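Long-range contacts in subtilisin-like protein (Prochloron didemni, PDB 3ZXY), which probably works as a subtilisin-like serine endopeptidase, this chain being the protease domain of a larger protein, with one predicted charge-relay residue replaced in the crystallised form: residues Ser3-His8 with Ala71-Gly76; Val79-Asp84 with Leu92-Gly97; Ala222-Glu227 with Ser270-Leu275; Leu243-Ala248 with Cys262-Leu267. The protein carries 1 engineered substitution. All coordinates share one frame; numbering follows the deposited sequence. Where two conformers were deposited one is given.

Interaction 1. Residues Ser3-His8 with Ala71-Gly76; sequences SLKGDH and APQCRG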
loop_
_atom_site.group_PDB
_atom_site.type_symbol
_atom_site.label_atom_id
_atom_site.label_comp_id
_atom_site.label_asym_id
_atom_site.label_seq_id
_atom_site.Cartn_x
_atom_site.Cartn_y
_atom_site.Cartn_z
ATOM N N SER A 3 12.966 -12.152 10.196
ATOM C CA SER A 3 13.594 -12.902 9.111
ATOM C C SER A 3 12.641 -13.265 7.972
ATOM O O SER A 3 13.050 -13.920 7.021
ATOM C CB SER A 3 14.265 -14.163 9.669
ATOM O OG SER A 3 13.320 -15.032 10.258
ATOM N N LEU A 4 11.379 -12.839 8.047
ATOM C CA LEU A 4 10.434 -13.130 6.978
ATOM C C LEU A 4 10.714 -12.194 5.818
ATOM O O LEU A 4 10.918 -10.985 6.015
ATOM C CB LEU A 4 8.998 -12.925 7.451
ATOM C CG LEU A 4 8.552 -13.772 8.615
ATOM C CD1 LEU A 4 7.042 -13.570 8.774
ATOM C CD2 LEU A 4 8.912 -15.226 8.399
ATOM N N LYS A 5 10.724 -12.731 4.605
ATOM C CA LYS A 5 11.116 -11.907 3.455
ATOM C C LYS A 5 10.161 -11.940 2.292
ATOM O O LYS A 5 10.304 -11.151 1.381
ATOM C CB LYS A 5 12.489 -12.351 2.973
ATOM C CG LYS A 5 13.590 -12.055 3.973
ATOM C CD LYS A 5 14.917 -12.628 3.518
ATOM C CE LYS A 5 15.995 -12.405 4.563
ATOM N NZ LYS A 5 17.206 -13.231 4.295
ATOM N N GLY A 6 9.209 -12.852 2.307
ATOM C CA GLY A 6 8.251 -12.962 1.236
ATOM C C GLY A 6 8.579 -14.077 0.269
ATOM O O GLY A 6 9.622 -14.708 0.349
ATOM N N ASP A 7 7.645 -14.296 -0.647
ATOM C CA ASP A 7 7.711 -15.371 -1.631
ATOM C C ASP A 7 7.620 -14.721 -3.011
ATOM O O ASP A 7 6.754 -13.886 -3.245
ATOM C CB ASP A 7 6.536 -16.331 -1.381
ATOM C CG ASP A 7 6.572 -17.580 -2.260
ATOM O OD1 ASP A 7 6.634 -17.444 -3.481
ATOM O OD2 ASP A 7 6.515 -18.712 -1.740
ATOM N N HIS A 8 8.503 -15.123 -3.927
ATOM C CA HIS A 8 8.512 -14.519 -5.255
ATOM C C HIS A 8 7.269 -14.811 -6.055
ATOM O O HIS A 8 7.030 -14.149 -7.051
ATOM C CB HIS A 8 9.777 -14.901 -6.029
ATOM C CG HIS A 8 9.812 -16.329 -6.503
ATOM N ND1 HIS A 8 10.539 -17.282 -5.886
ATOM C CD2 HIS A 8 9.238 -16.942 -7.624
ATOM C CE1 HIS A 8 10.410 -18.447 -6.550
ATOM N NE2 HIS A 8 9.610 -18.236 -7.608
ATOM N N ALA A 71 9.028 -6.731 2.360
ATOM C CA ALA A 71 8.800 -7.955 1.600
ATOM C C ALA A 71 9.756 -7.990 0.420
ATOM O O ALA A 71 9.344 -8.031 -0.731
ATOM C CB ALA A 71 7.333 -8.048 1.161
ATOM N N PRO A 72 11.062 -8.004 0.722
ATOM C CA PRO A 72 12.065 -7.849 -0.321
ATOM C C PRO A 72 12.098 -8.962 -1.351
ATOM O O PRO A 72 12.654 -8.756 -2.429
ATOM C CB PRO A 72 13.388 -7.829 0.461
ATOM C CG PRO A 72 13.088 -8.516 1.745
ATOM C CD PRO A 72 11.678 -8.113 2.055
ATOM N N GLN A 73 11.566 -10.142 -1.025
ATOM C CA GLN A 73 11.588 -11.263 -1.963
ATOM C C GLN A 73 10.328 -11.406 -2.811
ATOM O O GLN A 73 10.280 -12.247 -3.703
ATOM C CB GLN A 73 11.871 -12.564 -1.217
ATOM C CG GLN A 73 13.313 -12.659 -0.783
ATOM C CD GLN A 73 13.663 -14.009 -0.206
ATOM O OE1 GLN A 73 12.951 -14.995 -0.418
ATOM N NE2 GLN A 73 14.766 -14.065 0.526
ATOM N N CYS A 74 9.306 -10.593 -2.562
ATOM C CA CYS A 74 8.114 -10.669 -3.396
ATOM C C CYS A 74 8.428 -10.035 -4.750
ATOM O O CYS A 74 9.360 -9.239 -4.863
ATOM C CB CYS A 74 6.938 -9.953 -2.724
ATOM S SG CYS A 74 6.313 -10.843 -1.279
ATOM N N ARG A 75 7.655 -10.378 -5.764
ATOM C CA ARG A 75 7.797 -9.746 -7.082
ATOM C C ARG A 75 7.062 -8.417 -7.125
ATOM O O ARG A 75 5.893 -8.334 -6.731
ATOM C CB ARG A 75 7.253 -10.678 -8.160
ATOM C CG ARG A 75 8.271 -11.673 -8.690
ATOM C CD ARG A 75 7.822 -12.196 -10.046
ATOM N NE ARG A 75 7.635 -11.103 -11.005
ATOM C CZ ARG A 75 6.789 -11.113 -12.038
ATOM N NH1 ARG A 75 6.009 -12.169 -12.284
ATOM N NH2 ARG A 75 6.714 -10.052 -12.830
ATOM N N GLY A 76 7.764 -7.369 -7.561
ATOM C CA GLY A 76 7.203 -6.027 -7.619
ATOM C C GLY A 76 6.793 -5.670 -9.037
ATOM O O GLY A 76 7.544 -5.918 -9.997
HETATM O O HOH W 1 5.406 -14.064 -9.528
#
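Lys-5 O accepts the amide hydrogen of Gln-73 N at 2.9 Å with an N-H...O angle of 159°, tying the irregular run 3-8 to the type I beta turn that spans Ala-71 to Cys-74. Pro-72 flanks that bond: its CD sits 3.4 Å from Lys-5 O, and CG reaches Lys-5 CB. An alanine at Pro-72 removes CG and CD, which would probably leave Lys-5 CB without this cover and the turn freer to flex. Gln-73 has CG anti to its carbonyl carbon (chi1 -73°) and then runs extended, slanting across the Lys-5 chain until NE2 lies 3.3 Å from Lys-5 CD. The turn feeds strand 75-80 of the parallel subtilase sheet, while 3-8 leads into its neighbour, strand 11-16. Gly-6 CA comes within 3.8 Å of Cys-74 SG, where a beta carbon on Gly-6 would collide with the sulfur. Beyond it, Asp-7 O receives a CA-H...O contact from Cys-74 CA at 3.5 Å, and Asp-7 OD1 is hydrogen-bonded to Asn-9 N, two residues on. Arg-75 lays CG 3.2 Å from His-8 O, and a water hydrogen-bonded to His-8 O links more weakly to Arg-75 NH1.

Interaction 2. Residues Val79-Asp84 with Leu92-Gly97; sequences VPIFSD and LDLARG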
loop_
_atom_site.group_PDB
_atom_site.type_symbol
_atom_site.label_atom_id
_atom_site.label_comp_id
_atom_site.label_asym_id
_atom_site.label_seq_id
_atom_site.Cartn_x
_atom_site.Cartn_y
_atom_site.Cartn_z
ATOM N N VAL A 79 3.898 0.379 -11.614
ATOM C CA VAL A 79 2.911 0.890 -12.570
ATOM C C VAL A 79 2.798 2.393 -12.344
ATOM O O VAL A 79 1.946 2.862 -11.575
ATOM C CB VAL A 79 1.533 0.189 -12.412
ATOM C CG1 VAL A 79 0.557 0.643 -13.505
ATOM C CG2 VAL A 79 1.697 -1.329 -12.451
ATOM N N PRO A 80 3.682 3.172 -12.992
ATOM C CA PRO A 80 3.653 4.601 -12.689
ATOM C C PRO A 80 2.394 5.277 -13.240
ATOM O O PRO A 80 2.056 5.154 -14.431
ATOM C CB PRO A 80 4.954 5.131 -13.309
ATOM C CG PRO A 80 5.804 3.934 -13.501
ATOM C CD PRO A 80 4.848 2.820 -13.815
ATOM N N ILE A 81 1.690 5.954 -12.336
ATOM C CA ILE A 81 0.470 6.670 -12.655
ATOM C C ILE A 81 0.591 8.135 -12.263
ATOM O O ILE A 81 0.000 8.979 -12.924
ATOM C CB ILE A 81 -0.778 6.052 -11.982
ATOM C CG1 ILE A 81 -0.614 5.954 -10.459
ATOM C CG2 ILE A 81 -1.040 4.657 -12.536
ATOM C CD1 ILE A 81 -1.909 5.726 -9.699
ATOM N N PHE A 82 1.352 8.434 -11.207
ATOM C CA PHE A 82 1.541 9.823 -10.775
ATOM C C PHE A 82 2.680 10.415 -11.594
ATOM O O PHE A 82 3.594 9.707 -11.991
ATOM C CB PHE A 82 1.885 9.944 -9.282
ATOM C CG PHE A 82 0.901 9.301 -8.337
ATOM C CD1 PHE A 82 -0.461 9.220 -8.617
ATOM C CD2 PHE A 82 1.364 8.819 -7.105
ATOM C CE1 PHE A 82 -1.336 8.610 -7.709
ATOM C CE2 PHE A 82 0.498 8.223 -6.205
ATOM C CZ PHE A 82 -0.849 8.109 -6.517
ATOM N N SER A 83 2.635 11.718 -11.853
ATOM C CA SER A 83 3.585 12.336 -12.776
ATOM C C SER A 83 4.352 13.474 -12.128
ATOM O O SER A 83 3.810 14.237 -11.334
ATOM C CB SER A 83 2.860 12.851 -14.025
ATOM O OG SER A 83 1.844 13.793 -13.698
ATOM N N ASP A 84 5.618 13.611 -12.506
ATOM C CA ASP A 84 6.422 14.750 -12.058
ATOM C C ASP A 84 5.938 16.089 -12.618
ATOM O O ASP A 84 6.179 17.123 -12.013
ATOM C CB ASP A 84 7.901 14.525 -12.391
ATOM C CG ASP A 84 8.556 13.486 -11.491
ATOM O OD1 ASP A 84 8.173 13.371 -10.317
ATOM O OD2 ASP A 84 9.485 12.795 -11.957
ATOM N N LEU A 92 -9.726 8.394 -13.666
ATOM C CA LEU A 92 -9.617 7.534 -14.842
ATOM C C LEU A 92 -8.186 7.016 -15.012
ATOM O O LEU A 92 -7.982 5.849 -15.346
ATOM C CB LEU A 92 -10.074 8.262 -16.115
ATOM C CG LEU A 92 -9.879 7.521 -17.451
ATOM C CD1 LEU A 92 -10.608 6.174 -17.451
ATOM C CD2 LEU A 92 -10.314 8.364 -18.646
ATOM N N ASP A 93 -7.198 7.878 -14.776
ATOM C CA ASP A 93 -5.789 7.463 -14.826
ATOM C C ASP A 93 -5.498 6.389 -13.774
ATOM O O ASP A 93 -4.755 5.440 -14.018
ATOM C CB ASP A 93 -4.838 8.647 -14.589
ATOM C CG ASP A 93 -4.922 9.710 -15.667
ATOM O OD1 ASP A 93 -5.122 9.392 -16.873
ATOM O OD2 ASP A 93 -4.770 10.905 -15.310
ATOM N N LEU A 94 -6.044 6.575 -12.583
ATOM C CA LEU A 94 -5.951 5.576 -11.510
ATOM C C LEU A 94 -6.571 4.275 -11.963
ATOM O O LEU A 94 -5.991 3.200 -11.777
ATOM C CB LEU A 94 -6.677 6.022 -10.231
ATOM C CG LEU A 94 -5.971 6.925 -9.226
ATOM C CD1 LEU A 94 -6.910 7.264 -8.073
ATOM C CD2 LEU A 94 -4.729 6.215 -8.736
ATOM N N ALA A 95 -7.765 4.364 -12.542
ATOM C CA ALA A 95 -8.482 3.152 -12.976
ATOM C C ALA A 95 -7.666 2.383 -14.001
ATOM O O ALA A 95 -7.597 1.154 -13.954
ATOM C CB ALA A 95 -9.860 3.500 -13.545
ATOM N N ARG A 96 -7.038 3.100 -14.926
ATOM C CA ARG A 96 -6.191 2.474 -15.939
ATOM C C ARG A 96 -5.016 1.722 -15.308
ATOM O O ARG A 96 -4.676 0.618 -15.733
ATOM C CB ARG A 96 -5.666 3.531 -16.911
ATOM C CG ARG A 96 -4.887 2.951 -18.074
ATOM C CD ARG A 96 -4.348 4.010 -19.030
ATOM N NE ARG A 96 -5.389 4.910 -19.551
ATOM C CZ ARG A 96 -5.630 6.150 -19.115
ATOM N NH1 ARG A 96 -4.904 6.695 -18.141
ATOM N NH2 ARG A 96 -6.606 6.868 -19.675
ATOM N N GLY A 97 -4.400 2.317 -14.295
ATOM C CA GLY A 97 -3.288 1.681 -13.606
ATOM C C GLY A 97 -3.736 0.429 -12.873
ATOM O O GLY A 97 -3.017 -0.566 -12.827
#
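Ile-81 meets the helix segment 92-97 through both branches of its side chain. The CB bond aims at the helix, and from there CG2 settles over the backbone, 3.9 Å from Gly-97 CA and 4.1 Å from Asp-93 O, one helical turn apart. The other branch starts with CG1 tucked between the backbone N and the carbonyl carbon (chi1 56°), which carries the tip, CD1, toward Leu-94 CD2. That methyl pair is modelled too close to be trusted, and Leu-94 has two deposited conformers, so the contact is doubtful. Helix 91-103 is the crossover of a beta-alpha-beta unit in the subtilase fold: it follows strand 75-80 and leads to strand 108-111, passing strand 11-16, which lies between them in the parallel sheet. Leu-15 of that middle strand also packs against Ile-81. Gly-97 is what lets the chains come so near, since a beta carbon there would run into Ile-81 CG2. Val-79, two residues earlier and near the end of strand 75-80, puts CG1 anti to its backbone N (chi1 -175°) and 3.8 Å from Gly-97 O. Phe-82 points its CB away from the helix and lies beside the side chains of Asp-16 and His-51, the predicted charge-relay pair. On the helix, Asp-93 OD1 uses its anti lone pair for Arg-96 NH1 at 3.0 Å, a salt bridge in the guanidinium plane, while Asp-93 OD2 accepts from Thr-90 N.

Interaction 3. Residues Ala222-Glu227 with Ser270-Leu275; sequences ALLLSE and SGAFTL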
loop_
_atom_site.group_PDB
_atom_site.type_symbol
_atom_site.label_atom_id
_atom_site.label_comp_id
_atom_site.label_asym_id
_atom_site.label_seq_id
_atom_site.Cartn_x
_atom_site.Cartn_y
_atom_site.Cartn_z
ATOM N N ALA A 222 1.576 -8.799 1.960
ATOM C CA ALA A 222 2.359 -9.659 1.091
ATOM C C ALA A 222 3.008 -10.797 1.873
ATOM O O ALA A 222 3.044 -11.927 1.401
ATOM C CB ALA A 222 3.399 -8.837 0.337
ATOM N N LEU A 223 3.499 -10.516 3.074
ATOM C CA LEU A 223 4.054 -11.552 3.931
ATOM C C LEU A 223 2.987 -12.555 4.368
ATOM O O LEU A 223 3.276 -13.745 4.454
ATOM C CB LEU A 223 4.750 -10.950 5.150
ATOM C CG LEU A 223 5.979 -10.093 4.835
ATOM C CD1 LEU A 223 6.547 -9.560 6.137
ATOM C CD2 LEU A 223 7.042 -10.885 4.071
ATOM N N LEU A 224 1.774 -12.087 4.633
ATOM C CA LEU A 224 0.685 -13.011 4.988
ATOM C C LEU A 224 0.307 -13.910 3.804
ATOM O O LEU A 224 0.107 -15.113 3.973
ATOM C CB LEU A 224 -0.514 -12.238 5.533
ATOM C CG LEU A 224 -0.289 -11.629 6.921
ATOM C CD1 LEU A 224 -1.337 -10.550 7.186
ATOM C CD2 LEU A 224 -0.337 -12.710 8.007
ATOM N N LEU A 225 0.223 -13.355 2.602
ATOM C CA LEU A 225 0.033 -14.178 1.406
ATOM C C LEU A 225 1.164 -15.177 1.223
ATOM O O LEU A 225 0.940 -16.311 0.833
ATOM C CB LEU A 225 -0.095 -13.306 0.155
ATOM C CG LEU A 225 -1.332 -12.428 0.045
ATOM C CD1 LEU A 225 -1.164 -11.464 -1.128
ATOM C CD2 LEU A 225 -2.563 -13.302 -0.145
ATOM N N SER A 226 2.391 -14.747 1.482
ATOM C CA SER A 226 3.545 -15.617 1.341
ATOM C C SER A 226 3.437 -16.790 2.318
ATOM O O SER A 226 3.774 -17.934 1.985
ATOM C CB SER A 226 4.822 -14.820 1.567
ATOM O OG SER A 226 4.975 -13.836 0.546
ATOM N N GLU A 227 2.938 -16.499 3.513
ATOM C CA GLU A 227 2.697 -17.553 4.491
ATOM C C GLU A 227 1.628 -18.534 4.020
ATOM O O GLU A 227 1.753 -19.734 4.232
ATOM C CB GLU A 227 2.325 -16.940 5.840
ATOM C CG GLU A 227 2.575 -17.887 7.003
ATOM C CD GLU A 227 4.052 -18.191 7.205
ATOM O OE1 GLU A 227 4.916 -17.329 6.881
ATOM O OE2 GLU A 227 4.365 -19.297 7.690
ATOM N N SER A 270 1.836 -9.545 14.578
ATOM C CA SER A 270 1.891 -10.838 15.302
ATOM C C SER A 270 0.506 -11.449 15.440
ATOM O O SER A 270 0.323 -12.644 15.206
ATOM C CB SER A 270 2.584 -10.693 16.660
ATOM O OG SER A 270 1.945 -9.753 17.471
ATOM N N GLY A 271 -0.493 -10.638 15.754
ATOM C CA GLY A 271 -1.857 -11.121 15.854
ATOM C C GLY A 271 -2.405 -11.674 14.551
ATOM O O GLY A 271 -3.118 -12.692 14.535
ATOM N N ALA A 272 -2.120 -10.983 13.457
ATOM C CA ALA A 272 -2.573 -11.413 12.147
ATOM C C ALA A 272 -1.969 -12.775 11.804
ATOM O O ALA A 272 -2.665 -13.657 11.321
ATOM C CB ALA A 272 -2.207 -10.374 11.085
ATOM N N PHE A 273 -0.679 -12.941 12.078
ATOM C CA PHE A 273 -0.030 -14.215 11.799
ATOM C C PHE A 273 -0.603 -15.308 12.690
ATOM O O PHE A 273 -0.835 -16.417 12.228
ATOM C CB PHE A 273 1.480 -14.111 11.952
ATOM C CG PHE A 273 2.171 -13.715 10.678
ATOM C CD1 PHE A 273 2.338 -12.387 10.338
ATOM C CD2 PHE A 273 2.673 -14.694 9.819
ATOM C CE1 PHE A 273 2.978 -12.034 9.155
ATOM C CE2 PHE A 273 3.317 -14.343 8.651
ATOM C CZ PHE A 273 3.460 -13.017 8.321
ATOM N N THR A 274 -0.812 -15.012 13.968
ATOM C CA THR A 274 -1.366 -16.032 14.886
ATOM C C THR A 274 -2.736 -16.517 14.408
ATOM O O THR A 274 -3.043 -17.708 14.469
ATOM C CB THR A 274 -1.441 -15.474 16.312
ATOM O OG1 THR A 274 -0.095 -15.247 16.760
ATOM C CG2 THR A 274 -2.135 -16.467 17.286
ATOM N N LEU A 275 -3.564 -15.595 13.940
ATOM C CA LEU A 275 -4.899 -15.951 13.440
ATOM C C LEU A 275 -4.802 -16.782 12.176
ATOM O O LEU A 275 -5.504 -17.763 12.034
ATOM C CB LEU A 275 -5.784 -14.734 13.150
ATOM C CG LEU A 275 -6.585 -14.151 14.299
ATOM C CD1 LEU A 275 -7.450 -13.025 13.750
ATOM C CD2 LEU A 275 -7.420 -15.217 15.000
#
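The ring of Phe-273 lies with one face under Leu-224 and its rim against Leu-223 and Glu-227. Leu-224 CD2 stands 3.5 Å from the ring centroid, almost straight above it, a CH-pi contact in which one methyl covers the centre while the two side chains slant past each other. Its sister methyl, CD1, turns instead to Ala-272 CB at 4.0 Å. At the rim, Leu-223 CB meets CZ of Phe-273 at 4.0 Å, near the ring plane. Segments 222-227 and 270-275 run at 21° to each other, their axes 10.9 Å apart at closest approach, and the ring fills the space between them; helix 210-230 is the long subtilase helix whose first turn carries Ala-211, the engineered substitution at a predicted charge-relay position, far from here. Glu-227 crosses the ring at about a right angle. Its CG is anti to the backbone N (chi1 -158°) and the chain then bends, so that OE1 rests 3.8 Å from Phe-273 CE2 with the carboxylate plane tilted 66° from the ring; OE2 is taken by Arg-230 in a salt bridge. Putting a serine in place of Phe-273 removes the ring, and would probably leave a gap between the helices with Leu-224 CD2 bare on that side. Leu-4 also packs on the ring.

Interaction 4. Residues Leu243-Ala248 with Cys262-Leu267; sequences LLLQSA and CLAGRL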
loop_
_atom_site.group_PDB
_atom_site.type_symbol
_atom_site.label_atom_id
_atom_site.label_comp_id
_atom_site.label_asym_id
_atom_site.label_seq_id
_atom_site.Cartn_x
_atom_site.Cartn_y
_atom_site.Cartn_z
ATOM N N LEU A 243 -8.092 -10.817 7.961
ATOM C CA LEU A 243 -7.181 -11.116 9.071
ATOM C C LEU A 243 -6.573 -9.854 9.676
ATOM O O LEU A 243 -6.464 -9.728 10.893
ATOM C CB LEU A 243 -6.054 -12.057 8.624
ATOM C CG LEU A 243 -6.466 -13.485 8.283
ATOM C CD1 LEU A 243 -5.365 -14.139 7.453
ATOM C CD2 LEU A 243 -6.735 -14.283 9.544
ATOM N N LEU A 244 -6.173 -8.921 8.819
ATOM C CA LEU A 244 -5.595 -7.671 9.281
ATOM C C LEU A 244 -6.618 -6.847 10.044
ATOM O O LEU A 244 -6.302 -6.238 11.083
ATOM C CB LEU A 244 -5.017 -6.888 8.092
ATOM C CG LEU A 244 -3.708 -7.454 7.542
ATOM C CD1 LEU A 244 -3.362 -6.872 6.166
ATOM C CD2 LEU A 244 -2.577 -7.219 8.546
ATOM N N LEU A 245 -7.842 -6.779 9.534
ATOM C CA LEU A 245 -8.898 -6.052 10.212
ATOM C C LEU A 245 -9.304 -6.711 11.528
ATOM O O LEU A 245 -9.514 -6.028 12.529
ATOM C CB LEU A 245 -10.118 -5.874 9.291
ATOM C CG LEU A 245 -9.915 -4.949 8.100
ATOM C CD1 LEU A 245 -11.111 -5.091 7.166
ATOM C CD2 LEU A 245 -9.746 -3.503 8.543
ATOM N N GLN A 246 -9.397 -8.040 11.552
ATOM C CA GLN A 246 -9.836 -8.732 12.759
ATOM C C GLN A 246 -8.834 -8.656 13.899
ATOM O O GLN A 246 -9.219 -8.542 15.068
ATOM C CB GLN A 246 -10.126 -10.198 12.459
ATOM C CG GLN A 246 -10.646 -10.921 13.681
ATOM C CD GLN A 246 -11.480 -12.128 13.351
ATOM O OE1 GLN A 246 -11.200 -13.229 13.828
ATOM N NE2 GLN A 246 -12.554 -11.920 12.590
ATOM N N SER A 247 -7.555 -8.711 13.548
ATOM C CA SER A 247 -6.483 -8.695 14.527
ATOM C C SER A 247 -6.075 -7.283 14.954
ATOM O O SER A 247 -5.335 -7.126 15.919
ATOM C CB SER A 247 -5.264 -9.463 14.014
ATOM O OG SER A 247 -4.742 -8.888 12.829
ATOM N N ALA A 248 -6.609 -6.254 14.303
ATOM C CA ALA A 248 -6.240 -4.888 14.656
ATOM C C ALA A 248 -6.548 -4.594 16.134
ATOM O O ALA A 248 -7.563 -5.049 16.701
ATOM C CB ALA A 248 -6.980 -3.897 13.757
ATOM N N CYS A 262 -9.257 5.777 15.891
ATOM C CA CYS A 262 -8.540 4.503 15.877
ATOM C C CYS A 262 -8.888 3.634 14.633
ATOM O O CYS A 262 -8.225 2.643 14.363
ATOM C CB CYS A 262 -8.847 3.738 17.159
ATOM S SG CYS A 262 -7.598 2.503 17.558
ATOM N N LEU A 263 -9.924 4.033 13.894
ATOM C CA LEU A 263 -10.417 3.285 12.737
ATOM C C LEU A 263 -10.828 1.899 13.214
ATOM O O LEU A 263 -11.421 1.794 14.305
ATOM C CB LEU A 263 -9.407 3.265 11.601
ATOM C CG LEU A 263 -8.785 4.628 11.234
ATOM C CD1 LEU A 263 -7.920 4.469 9.996
ATOM C CD2 LEU A 263 -9.840 5.722 11.037
ATOM N N ALA A 264 -10.551 0.845 12.448
ATOM C CA ALA A 264 -10.837 -0.496 12.943
ATOM C C ALA A 264 -9.828 -0.943 13.984
ATOM O O ALA A 264 -10.041 -1.968 14.653
ATOM C CB ALA A 264 -10.889 -1.487 11.796
ATOM N N GLY A 265 -8.724 -0.207 14.103
ATOM C CA GLY A 265 -7.671 -0.516 15.041
ATOM C C GLY A 265 -6.278 -0.330 14.492
ATOM O O GLY A 265 -6.077 0.047 13.336
ATOM N N ARG A 266 -5.298 -0.618 15.338
ATOM C CA ARG A 266 -3.904 -0.539 14.982
ATOM C C ARG A 266 -3.375 -1.837 14.380
ATOM O O ARG A 266 -3.683 -2.929 14.895
ATOM C CB ARG A 266 -3.104 -0.248 16.242
ATOM C CG ARG A 266 -3.457 1.079 16.878
ATOM C CD ARG A 266 -2.634 1.251 18.124
ATOM N NE ARG A 266 -3.158 0.457 19.231
ATOM C CZ ARG A 266 -2.448 -0.355 20.019
ATOM N NH1 ARG A 266 -1.141 -0.540 19.847
ATOM N NH2 ARG A 266 -3.064 -0.987 21.015
ATOM N N LEU A 267 -2.552 -1.719 13.344
ATOM C CA LEU A 267 -1.903 -2.859 12.714
ATOM C C LEU A 267 -1.241 -3.738 13.766
ATOM O O LEU A 267 -0.486 -3.267 14.611
ATOM C CB LEU A 267 -0.845 -2.377 11.730
ATOM C CG LEU A 267 0.007 -3.424 11.032
ATOM C CD1 LEU A 267 -0.834 -4.311 10.134
ATOM C CD2 LEU A 267 1.107 -2.673 10.258
HETATM O O HOH W 2 -10.046 -3.881 16.601
#
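Ala-248 packs its methyl against the flat peptide joining Ala-264 to Gly-265: CB stands off one face, displaced toward the rim, 3.7 Å from Ala-264 O and equally near Gly-265 CA. Further along, Ala-248 CA makes a CA-H...O contact with Arg-266 O at 3.2 Å. The first of these peptides closes a type II' beta turn, Cys-262 to Gly-265, in the loop that returns from helix 237-247 toward helix 269-278; the second follows it. Cys-262 closes that loop by a disulfide with Cys-251. The backbones of Ala-264, Gly-265 and Leu-267 bond to the edge strand 187-191 of the parallel sheet, while that of Arg-266 bonds to Leu-249. Gly-265 sits so close under Ala-248 that a beta carbon on it would clash with that methyl, and its backbone angles would also jam such a carbon against the carbonyl before it. Other side chains pair methyl to methyl. Leu-245 CD2 reaches Ala-264 CB at 4.0 Å. Leu-244 and Leu-267 lie alongside each other and point the same way, with CD2 of Leu-244 3.7 Å from CD1 of Leu-267; the latter gets there with CG anti to its backbone N (chi1 176°), although its CB bond leaves away from the helix. Helix 210-230 packs on Leu-244 and Leu-267. Arg-266 leads off elsewhere, its NH2 bonded to Pro-250 O. One water bridges the two backbones, donating to Ala-248 O at 2.7 Å and to Ala-264 O at 2.7 Å.

From the N terminus, interaction 1 comes first, bringing the residues before strand 11-16 against the turn before strand 75-80 and closing a loop of about sixty residues. Interaction 2 follows in series along that same strand, a short closure between its end and helix 91-103, on the opposite side of the molecule from interactions 3 and 4. Interaction 3 joins helix 210-230 to helix 269-278, and interaction 4 nests inside its loop, binding helix 237-247 to the segment that leads on to helix 269-278. Interactions 3 and 4 touch where Ala-272 meets Ser-247, while Gly-6 and Asp-7 of interaction 1 lie against Leu-223 and Ser-226 of interaction 3.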